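Local coordinates for 2-dehydro-3-deoxy-d-gluconate/2-dehydro-3-deoxy-phosphogluconate aldolase (Picrophilus torridus, PDB 4UXD), which is an aldolase of the dihydrodipicolinate synthetase family, a (beta/alpha)8 barrel whose assembly holds four chains, at residues Gln133-Leu144 against Asn161-Leu171; Ile188-Ser198 against Thr214-Gly222. One frame throughout, in Å; residues are numbered along the deposited sequence.

Interaction 1 of 2, residues Gln133-Leu144 against Asn161-Leu171; sequences QEAIYHYYKEIL and NKIDPETVKNL
Helix 133-144 and residues 165-171, the first turns of helix 165-174, run side by side in nearly the same direction, their axes 10.6 Å apart at closest and crossing at -27°, with Q133 facing I163 and Y137 facing T167. At the N-terminal end the amide of Q133 uses both its ends. Its OE1 takes two donors: the backbone N of D164 at 2.8 Å, coming from above the carbonyl plane, and T167 OG1 at 2.9 Å, lying in that plane on a lone pair. Its NE2 points almost straight at K162 O, 3.1 Å away and within the amide plane. A bend at chi2 (-53°) folds the chain so that the amide lies stacked on the D164 carboxylate, the two planes 16° apart. That carboxylate is in turn held by K162 NZ, which reaches the syn lone pair of OD1 at 2.7 Å. Beside these bonds I136 CD1 reaches K162 O and N161 CB, and its CG2 lies against I163 CG1. Further along, the interface turns apolar. L171 wedges its two methyls against the CB of Y140, CD2 at 3.6 Å, while CD2 also meets Y137 CD1 and L144 CD1. The Y140 hydroxyl is bonded to L123 O. Three bonds through one amide thus fix its rotation and tie the strand-to-helix loop to the neighbouring helix, followed by apolar packing around L171.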
loop_
_atom_site.group_PDB
_atom_site.type_symbol
_atom_site.label_atom_id
_atom_site.label_comp_id
_atom_site.label_asym_id
_atom_site.label_seq_id
_atom_site.Cartn_x
_atom_site.Cartn_y
_atom_site.Cartn_z
ATOM N N GLN A 133 -11.969 5.703 12.517
ATOM C CA GLN A 133 -12.871 4.921 13.362
ATOM C C GLN A 133 -13.984 5.743 14.065
ATOM O O GLN A 133 -15.029 5.198 14.394
ATOM C CB GLN A 133 -12.057 4.159 14.419
ATOM C CG GLN A 133 -11.068 3.151 13.858
ATOM C CD GLN A 133 -11.688 2.152 12.879
ATOM O OE1 GLN A 133 -12.480 1.295 13.256
ATOM N NE2 GLN A 133 -11.306 2.254 11.616
ATOM N N GLU A 134 -13.774 7.036 14.308
ATOM C CA GLU A 134 -14.817 7.858 14.934
ATOM C C GLU A 134 -16.028 8.006 13.980
ATOM O O GLU A 134 -17.193 7.903 14.388
ATOM C CB GLU A 134 -14.253 9.228 15.323
ATOM C CG GLU A 134 -15.216 10.157 16.090
ATOM C CD GLU A 134 -15.515 9.687 17.514
ATOM O OE1 GLU A 134 -14.617 9.786 18.383
ATOM O OE2 GLU A 134 -16.659 9.235 17.771
ATOM N N ALA A 135 -15.744 8.223 12.702
ATOM C CA ALA A 135 -16.791 8.368 11.708
ATOM C C ALA A 135 -17.563 7.066 11.568
ATOM O O ALA A 135 -18.808 7.042 11.472
ATOM C CB ALA A 135 -16.196 8.775 10.377
ATOM N N ILE A 136 -16.807 5.978 11.554
ATOM C CA ILE A 136 -17.377 4.654 11.395
ATOM C C ILE A 136 -18.229 4.342 12.608
ATOM O O ILE A 136 -19.364 3.873 12.478
ATOM C CB ILE A 136 -16.277 3.597 11.205
ATOM C CG1 ILE A 136 -15.715 3.696 9.784
ATOM C CG2 ILE A 136 -16.804 2.187 11.493
ATOM C CD1 ILE A 136 -14.366 3.037 9.603
ATOM N N TYR A 137 -17.684 4.618 13.790
ATOM C CA TYR A 137 -18.429 4.418 15.023
ATOM C C TYR A 137 -19.752 5.195 14.991
ATOM O O TYR A 137 -20.817 4.595 15.071
ATOM C CB TYR A 137 -17.602 4.836 16.230
ATOM C CG TYR A 137 -18.412 4.834 17.483
ATOM C CD1 TYR A 137 -18.662 3.652 18.165
ATOM C CD2 TYR A 137 -18.967 6.008 17.970
ATOM C CE1 TYR A 137 -19.433 3.642 19.306
ATOM C CE2 TYR A 137 -19.736 6.008 19.106
ATOM C CZ TYR A 137 -19.972 4.825 19.768
ATOM O OH TYR A 137 -20.733 4.819 20.907
ATOM N N HIS A 138 -19.676 6.516 14.843
ATOM C CA HIS A 138 -20.867 7.353 14.828
ATOM C C HIS A 138 -21.901 6.884 13.778
ATOM O O HIS A 138 -23.110 6.963 13.987
ATOM C CB HIS A 138 -20.477 8.814 14.587
ATOM C CG HIS A 138 -21.633 9.761 14.659
ATOM N ND1 HIS A 138 -21.631 10.984 14.025
ATOM C CD2 HIS A 138 -22.829 9.662 15.284
ATOM C CE1 HIS A 138 -22.779 11.598 14.259
ATOM N NE2 HIS A 138 -23.527 10.816 15.017
ATOM N N TYR A 139 -21.422 6.360 12.665
ATOM C CA TYR A 139 -22.321 5.864 11.637
ATOM C C TYR A 139 -23.095 4.602 12.100
ATOM O O TYR A 139 -24.325 4.540 11.967
ATOM C CB TYR A 139 -21.507 5.600 10.389
ATOM C CG TYR A 139 -22.215 4.930 9.263
ATOM C CD1 TYR A 139 -22.930 5.666 8.334
ATOM C CD2 TYR A 139 -22.124 3.554 9.092
ATOM C CE1 TYR A 139 -23.557 5.050 7.273
ATOM C CE2 TYR A 139 -22.747 2.926 8.042
ATOM C CZ TYR A 139 -23.464 3.678 7.135
ATOM O OH TYR A 139 -24.071 3.046 6.082
ATOM N N TYR A 140 -22.390 3.621 12.662
ATOM C CA TYR A 140 -23.049 2.459 13.266
ATOM C C TYR A 140 -23.921 2.869 14.457
ATOM O O TYR A 140 -24.970 2.280 14.710
ATOM C CB TYR A 140 -22.026 1.413 13.726
ATOM C CG TYR A 140 -21.540 0.495 12.630
ATOM C CD1 TYR A 140 -22.197 -0.694 12.343
ATOM C CD2 TYR A 140 -20.425 0.827 11.877
ATOM C CE1 TYR A 140 -21.751 -1.528 11.347
ATOM C CE2 TYR A 140 -19.966 0.002 10.878
ATOM C CZ TYR A 140 -20.623 -1.174 10.610
ATOM O OH TYR A 140 -20.138 -1.982 9.596
ATOM N N LYS A 141 -23.474 3.883 15.185
ATOM C CA LYS A 141 -24.209 4.388 16.332
ATOM C C LYS A 141 -25.613 4.861 15.931
ATOM O O LYS A 141 -26.625 4.406 16.480
ATOM C CB LYS A 141 -23.418 5.529 16.981
ATOM C CG LYS A 141 -24.012 6.101 18.257
ATOM C CD LYS A 141 -22.883 6.542 19.191
ATOM C CE LYS A 141 -23.302 7.524 20.288
ATOM N NZ LYS A 141 -24.571 8.244 20.018
ATOM N N GLU A 142 -25.661 5.768 14.963
ATOM C CA GLU A 142 -26.910 6.358 14.526
ATOM C C GLU A 142 -27.856 5.285 14.018
ATOM O O GLU A 142 -29.071 5.353 14.212
ATOM C CB GLU A 142 -26.645 7.384 13.426
ATOM C CG GLU A 142 -27.718 8.446 13.278
ATOM C CD GLU A 142 -27.306 9.776 13.894
ATOM O OE1 GLU A 142 -26.605 9.760 14.933
ATOM O OE2 GLU A 142 -27.669 10.833 13.326
ATOM N N ILE A 143 -27.279 4.284 13.364
ATOM C CA ILE A 143 -28.063 3.256 12.709
ATOM C C ILE A 143 -28.641 2.279 13.746
ATOM O O ILE A 143 -29.849 2.012 13.766
ATOM C CB ILE A 143 -27.200 2.519 11.666
ATOM C CG1 ILE A 143 -26.933 3.434 10.478
ATOM C CG2 ILE A 143 -27.878 1.272 11.165
ATOM C CD1 ILE A 143 -25.779 2.998 9.582
ATOM N N LEU A 144 -27.770 1.759 14.604
ATOM C CA LEU A 144 -28.167 0.812 15.634
ATOM C C LEU A 144 -29.172 1.419 16.612
ATOM O O LEU A 144 -29.902 0.689 17.286
ATOM C CB LEU A 144 -26.945 0.325 16.409
ATOM C CG LEU A 144 -25.921 -0.481 15.615
ATOM C CD1 LEU A 144 -24.641 -0.653 16.436
ATOM C CD2 LEU A 144 -26.485 -1.816 15.223
ATOM N N ASN A 161 -13.726 0.770 4.087
ATOM C CA ASN A 161 -12.977 1.148 5.278
ATOM C C ASN A 161 -12.998 0.028 6.296
ATOM O O ASN A 161 -14.052 -0.561 6.549
ATOM C CB ASN A 161 -13.554 2.403 5.915
ATOM C CG ASN A 161 -13.509 3.593 5.002
ATOM O OD1 ASN A 161 -12.444 4.123 4.726
ATOM N ND2 ASN A 161 -14.675 4.034 4.535
ATOM N N LYS A 162 -11.834 -0.266 6.868
ATOM C CA LYS A 162 -11.719 -1.288 7.903
ATOM C C LYS A 162 -12.417 -0.821 9.165
ATOM O O LYS A 162 -12.479 0.376 9.429
ATOM C CB LYS A 162 -10.255 -1.597 8.217
ATOM C CG LYS A 162 -9.499 -0.474 8.921
ATOM C CD LYS A 162 -8.018 -0.812 9.044
ATOM C CE LYS A 162 -7.188 0.325 9.640
ATOM N NZ LYS A 162 -7.470 0.603 11.076
ATOM N N ILE A 163 -12.958 -1.761 9.930
ATOM C CA ILE A 163 -13.455 -1.441 11.270
ATOM C C ILE A 163 -12.557 -2.180 12.270
ATOM O O ILE A 163 -12.389 -3.398 12.191
ATOM C CB ILE A 163 -14.978 -1.805 11.438
ATOM C CG1 ILE A 163 -15.459 -1.471 12.856
ATOM C CG2 ILE A 163 -15.248 -3.264 11.044
ATOM C CD1 ILE A 163 -16.913 -1.828 13.126
ATOM N N ASP A 164 -11.935 -1.438 13.174
ATOM C CA ASP A 164 -10.988 -2.044 14.118
ATOM C C ASP A 164 -11.729 -2.925 15.112
ATOM O O ASP A 164 -12.890 -2.664 15.425
ATOM C CB ASP A 164 -10.195 -0.985 14.884
ATOM C CG ASP A 164 -9.287 -0.176 14.001
ATOM O OD1 ASP A 164 -8.996 -0.629 12.869
ATOM O OD2 ASP A 164 -8.863 0.916 14.439
ATOM N N PRO A 165 -11.063 -3.968 15.613
ATOM C CA PRO A 165 -11.628 -4.785 16.691
ATOM C C PRO A 165 -12.127 -3.984 17.897
ATOM O O PRO A 165 -13.155 -4.318 18.479
ATOM C CB PRO A 165 -10.458 -5.669 17.095
ATOM C CG PRO A 165 -9.656 -5.788 15.864
ATOM C CD PRO A 165 -9.778 -4.508 15.135
ATOM N N GLU A 166 -11.386 -2.958 18.281
ATOM C CA GLU A 166 -11.778 -2.102 19.387
ATOM C C GLU A 166 -13.131 -1.480 19.121
ATOM O O GLU A 166 -13.987 -1.442 20.000
ATOM C CB GLU A 166 -10.733 -1.005 19.606
ATOM C CG GLU A 166 -11.059 -0.016 20.716
ATOM C CD GLU A 166 -11.002 -0.635 22.107
ATOM O OE1 GLU A 166 -10.308 -1.664 22.289
ATOM O OE2 GLU A 166 -11.651 -0.081 23.023
ATOM N N THR A 167 -13.313 -0.985 17.903
ATOM C CA THR A 167 -14.550 -0.326 17.525
ATOM C C THR A 167 -15.723 -1.309 17.562
ATOM O O THR A 167 -16.864 -0.920 17.836
ATOM C CB THR A 167 -14.423 0.308 16.112
ATOM O OG1 THR A 167 -13.245 1.123 16.062
ATOM C CG2 THR A 167 -15.644 1.158 15.764
ATOM N N VAL A 168 -15.447 -2.584 17.297
ATOM C CA VAL A 168 -16.504 -3.574 17.287
ATOM C C VAL A 168 -16.879 -3.899 18.734
ATOM O O VAL A 168 -18.062 -4.016 19.068
ATOM C CB VAL A 168 -16.093 -4.845 16.548
ATOM C CG1 VAL A 168 -17.266 -5.799 16.463
ATOM C CG2 VAL A 168 -15.613 -4.513 15.162
ATOM N N LYS A 169 -15.858 -4.033 19.578
ATOM C CA LYS A 169 -16.035 -4.213 21.014
ATOM C C LYS A 169 -16.911 -3.112 21.594
ATOM O O LYS A 169 -17.902 -3.389 22.269
ATOM C CB LYS A 169 -14.684 -4.225 21.718
ATOM C CG LYS A 169 -14.759 -4.364 23.215
ATOM C CD LYS A 169 -13.386 -4.657 23.810
ATOM C CE LYS A 169 -12.346 -3.589 23.461
ATOM N NZ LYS A 169 -11.010 -3.855 24.100
ATOM N N ASN A 170 -16.559 -1.865 21.316
ATOM C CA ASN A 170 -17.349 -0.747 21.809
ATOM C C ASN A 170 -18.815 -0.853 21.410
ATOM O O ASN A 170 -19.696 -0.758 22.260
ATOM C CB ASN A 170 -16.775 0.578 21.311
ATOM C CG ASN A 170 -15.515 0.982 22.050
ATOM O OD1 ASN A 170 -15.224 0.466 23.132
ATOM N ND2 ASN A 170 -14.768 1.920 21.475
ATOM N N LEU A 171 -19.082 -1.048 20.122
ATOM C CA LEU A 171 -20.454 -1.140 19.650
ATOM C C LEU A 171 -21.168 -2.330 20.279
ATOM O O LEU A 171 -22.390 -2.299 20.516
ATOM C CB LEU A 171 -20.496 -1.264 18.128
ATOM C CG LEU A 171 -20.082 -0.056 17.301
ATOM C CD1 LEU A 171 -19.712 -0.536 15.906
ATOM C CD2 LEU A 171 -21.207 0.971 17.244
#

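Interaction 2 of 2, residues Ile188-Ser198 against Thr214-Gly222; sequences IRGFMEMLSLS and TSLELGASG
S215 OG is gripped by two groups from outside the contact, Q206 NE2 and L211 O, and the same serine lies against F191, whose CE2 comes within 3.7 Å of both OG and CB. F191 CG stands anti to the backbone N (chi1 -171°), which carries the ring across toward the end of helix 212-217; there the methyl of A220 meets the ring edge near its plane, CB to CZ 3.9 Å. The rest of the interface is apolar and centres on L218. The I188 and L218 side chains cross at about a right angle, CD1 to CD1 3.9 Å, and I188 CD1 also reaches T214 CG2. M192, bent at chi3, brings its CE methyl to 3.7 Å from L218 CD2. L195 sits over the turn that ends the helix: CD1 is 3.6 Å from L218 CB and close to the L218 carbonyl, while CD2 lies against A220 CA at 3.7 Å. The backbone it covers is a Schellman motif, in which G219 adopts positive phi (104°), A220 N bonds back to S215 O at 2.7 Å and G219 N to L216 O, leading the chain from the helix toward strand 222-224. F191 and L195 also rest on V204 of strand 203-206, and S221 OG bonds to V204 N. L218 and T214 also pack on T214 of a neighbouring subunit, and R189 forms a salt bridge with D210 of that subunit. Consecutive helices that pack side by side on the strand joining them in sequence are characteristic of the (beta/alpha)8, or TIM, barrel.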
loop_
_atom_site.group_PDB
_atom_site.type_symbol
_atom_site.label_atom_id
_atom_site.label_comp_id
_atom_site.label_asym_id
_atom_site.label_seq_id
_atom_site.Cartn_x
_atom_site.Cartn_y
_atom_site.Cartn_z
ATOM N N ILE A 188 -4.909 -13.330 9.561
ATOM C CA ILE A 188 -5.180 -14.248 10.635
ATOM C C ILE A 188 -5.045 -13.591 12.020
ATOM O O ILE A 188 -5.900 -13.823 12.883
ATOM C CB ILE A 188 -4.290 -15.494 10.519
ATOM C CG1 ILE A 188 -4.762 -16.570 11.501
ATOM C CG2 ILE A 188 -2.814 -15.142 10.676
ATOM C CD1 ILE A 188 -6.144 -17.106 11.151
ATOM N N ARG A 189 -4.027 -12.756 12.238
ATOM C CA ARG A 189 -3.903 -12.027 13.514
ATOM C C ARG A 189 -5.128 -11.170 13.812
ATOM O O ARG A 189 -5.640 -11.161 14.937
ATOM C CB ARG A 189 -2.693 -11.121 13.514
ATOM C CG ARG A 189 -1.401 -11.827 13.759
ATOM C CD ARG A 189 -0.354 -11.275 12.837
ATOM N NE ARG A 189 0.954 -11.194 13.458
ATOM C CZ ARG A 189 1.917 -10.393 13.017
ATOM N NH1 ARG A 189 1.697 -9.615 11.961
ATOM N NH2 ARG A 189 3.090 -10.369 13.624
ATOM N N GLY A 190 -5.570 -10.436 12.791
ATOM C CA GLY A 190 -6.739 -9.583 12.896
ATOM C C GLY A 190 -7.982 -10.386 13.244
ATOM O O GLY A 190 -8.807 -9.954 14.051
ATOM N N PHE A 191 -8.105 -11.561 12.638
ATOM C CA PHE A 191 -9.227 -12.439 12.902
ATOM C C PHE A 191 -9.206 -12.935 14.350
ATOM O O PHE A 191 -10.248 -13.048 14.992
ATOM C CB PHE A 191 -9.220 -13.633 11.944
ATOM C CG PHE A 191 -10.463 -14.473 12.026
ATOM C CD1 PHE A 191 -11.655 -14.019 11.486
ATOM C CD2 PHE A 191 -10.446 -15.711 12.651
ATOM C CE1 PHE A 191 -12.798 -14.787 11.567
ATOM C CE2 PHE A 191 -11.593 -16.483 12.738
ATOM C CZ PHE A 191 -12.768 -16.022 12.199
ATOM N N MET A 192 -8.020 -13.240 14.866
ATOM C CA MET A 192 -7.925 -13.684 16.246
ATOM C C MET A 192 -8.326 -12.546 17.208
ATOM O O MET A 192 -8.951 -12.803 18.241
ATOM C CB MET A 192 -6.517 -14.194 16.548
ATOM C CG MET A 192 -6.096 -15.403 15.717
ATOM S SD MET A 192 -4.365 -15.857 15.941
ATOM C CE MET A 192 -4.528 -17.116 17.214
ATOM N N GLU A 193 -7.968 -11.299 16.890
ATOM C CA GLU A 193 -8.472 -10.167 17.679
ATOM C C GLU A 193 -9.992 -10.193 17.701
ATOM O O GLU A 193 -10.584 -10.034 18.767
ATOM C CB GLU A 193 -7.988 -8.813 17.142
ATOM C CG GLU A 193 -6.467 -8.540 17.334
ATOM C CD GLU A 193 -5.993 -7.230 16.668
ATOM O OE1 GLU A 193 -6.153 -7.070 15.439
ATOM O OE2 GLU A 193 -5.455 -6.357 17.360
ATOM N N MET A 194 -10.626 -10.400 16.535
ATOM C CA MET A 194 -12.088 -10.449 16.448
ATOM C C MET A 194 -12.630 -11.626 17.284
ATOM O O MET A 194 -13.633 -11.487 18.010
ATOM C CB MET A 194 -12.574 -10.572 14.988
ATOM C CG MET A 194 -12.330 -9.355 14.066
ATOM S SD MET A 194 -13.054 -7.760 14.589
ATOM C CE MET A 194 -13.411 -6.977 13.023
ATOM N N LEU A 195 -11.961 -12.775 17.189
ATOM C CA LEU A 195 -12.331 -13.951 17.976
ATOM C C LEU A 195 -12.276 -13.696 19.473
ATOM O O LEU A 195 -12.987 -14.338 20.239
ATOM C CB LEU A 195 -11.421 -15.130 17.648
ATOM C CG LEU A 195 -11.667 -15.850 16.321
ATOM C CD1 LEU A 195 -10.557 -16.884 16.106
ATOM C CD2 LEU A 195 -13.052 -16.514 16.286
ATOM N N SER A 196 -11.432 -12.758 19.894
ATOM C CA SER A 196 -11.340 -12.406 21.310
ATOM C C SER A 196 -12.616 -11.711 21.811
ATOM O O SER A 196 -12.782 -11.508 23.011
ATOM C CB SER A 196 -10.125 -11.509 21.564
ATOM O OG SER A 196 -10.531 -10.199 21.921
ATOM N N LEU A 197 -13.493 -11.338 20.879
ATOM C CA LEU A 197 -14.787 -10.733 21.193
ATOM C C LEU A 197 -15.875 -11.800 21.221
ATOM O O LEU A 197 -17.046 -11.507 21.479
ATOM C CB LEU A 197 -15.166 -9.658 20.156
ATOM C CG LEU A 197 -14.191 -8.516 19.863
ATOM C CD1 LEU A 197 -14.751 -7.651 18.759
ATOM C CD2 LEU A 197 -13.918 -7.677 21.095
ATOM N N SER A 198 -15.494 -13.037 20.937
ATOM C CA SER A 198 -16.461 -14.120 20.852
ATOM C C SER A 198 -17.125 -14.392 22.210
ATOM O O SER A 198 -16.469 -14.341 23.261
ATOM C CB SER A 198 -15.779 -15.388 20.323
ATOM O OG SER A 198 -16.704 -16.278 19.737
ATOM N N THR A 214 -8.751 -23.563 9.770
ATOM C CA THR A 214 -7.982 -22.792 10.744
ATOM C C THR A 214 -8.910 -21.997 11.678
ATOM O O THR A 214 -8.693 -21.954 12.889
ATOM C CB THR A 214 -6.990 -21.825 10.033
ATOM O OG1 THR A 214 -6.032 -22.582 9.284
ATOM C CG2 THR A 214 -6.249 -20.917 11.036
ATOM N N SER A 215 -9.956 -21.390 11.118
ATOM C CA SER A 215 -10.838 -20.533 11.900
ATOM C C SER A 215 -11.650 -21.340 12.909
ATOM O O SER A 215 -11.861 -20.899 14.043
ATOM C CB SER A 215 -11.780 -19.745 10.990
ATOM O OG SER A 215 -11.065 -18.958 10.063
ATOM N N LEU A 216 -12.109 -22.517 12.506
ATOM C CA LEU A 216 -12.810 -23.385 13.443
ATOM C C LEU A 216 -11.838 -23.805 14.555
ATOM O O LEU A 216 -12.189 -23.798 15.735
ATOM C CB LEU A 216 -13.401 -24.623 12.742
ATOM C CG LEU A 216 -14.478 -24.434 11.669
ATOM C CD1 LEU A 216 -15.120 -25.781 11.296
ATOM C CD2 LEU A 216 -15.549 -23.424 12.079
ATOM N N GLU A 217 -10.607 -24.151 14.183
ATOM C CA GLU A 217 -9.619 -24.583 15.180
ATOM C C GLU A 217 -9.433 -23.529 16.258
ATOM O O GLU A 217 -9.177 -23.855 17.403
ATOM C CB GLU A 217 -8.275 -24.875 14.531
ATOM C CG GLU A 217 -8.130 -26.240 13.919
ATOM C CD GLU A 217 -6.718 -26.454 13.396
ATOM O OE1 GLU A 217 -5.928 -25.481 13.420
ATOM O OE2 GLU A 217 -6.386 -27.589 12.987
ATOM N N LEU A 218 -9.571 -22.266 15.862
ATOM C CA LEU A 218 -9.366 -21.130 16.746
ATOM C C LEU A 218 -10.647 -20.648 17.439
ATOM O O LEU A 218 -10.618 -19.660 18.180
ATOM C CB LEU A 218 -8.757 -19.976 15.942
ATOM C CG LEU A 218 -7.356 -20.197 15.390
ATOM C CD1 LEU A 218 -6.942 -19.084 14.445
ATOM C CD2 LEU A 218 -6.367 -20.302 16.536
ATOM N N GLY A 219 -11.769 -21.320 17.178
ATOM C CA GLY A 219 -13.016 -20.996 17.836
ATOM C C GLY A 219 -14.050 -20.221 17.017
ATOM O O GLY A 219 -15.007 -19.702 17.592
ATOM N N ALA A 220 -13.893 -20.137 15.695
ATOM C CA ALA A 220 -14.894 -19.429 14.877
ATOM C C ALA A 220 -16.279 -20.075 14.959
ATOM O O ALA A 220 -16.409 -21.306 14.969
ATOM C CB ALA A 220 -14.455 -19.368 13.426
ATOM N N SER A 221 -17.317 -19.242 14.977
ATOM C CA SER A 221 -18.693 -19.742 15.001
ATOM C C SER A 221 -19.082 -20.414 13.681
ATOM O O SER A 221 -20.084 -21.121 13.616
ATOM C CB SER A 221 -19.671 -18.611 15.316
ATOM O OG SER A 221 -19.173 -17.795 16.357
ATOM N N GLY A 222 -18.279 -20.203 12.639
ATOM C CA GLY A 222 -18.531 -20.801 11.335
ATOM C C GLY A 222 -18.005 -19.924 10.208
ATOM O O GLY A 222 -17.194 -19.023 10.436
#

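Followed from the N terminus, interaction 1 comes first: helix 133-144 leads into strand 150-155, and the chain comes back through 161-171 to lie beside helix 133-144, closing a loop of 16 residues. Strand 178-183 then follows before interaction 2 opens at 188-198, passes through strand 203-206 and closes at 214-222, with 15 residues between. The two contacts lie in series, neither nested nor crossed, their centres about 19 Å apart. They nevertheless touch, because helices 165-174 and 188-195 are neighbours: P165 packs on E193, and K169 CB lies 3.6 Å from L197 CD2. Together they join four successive helices around the outside of the barrel.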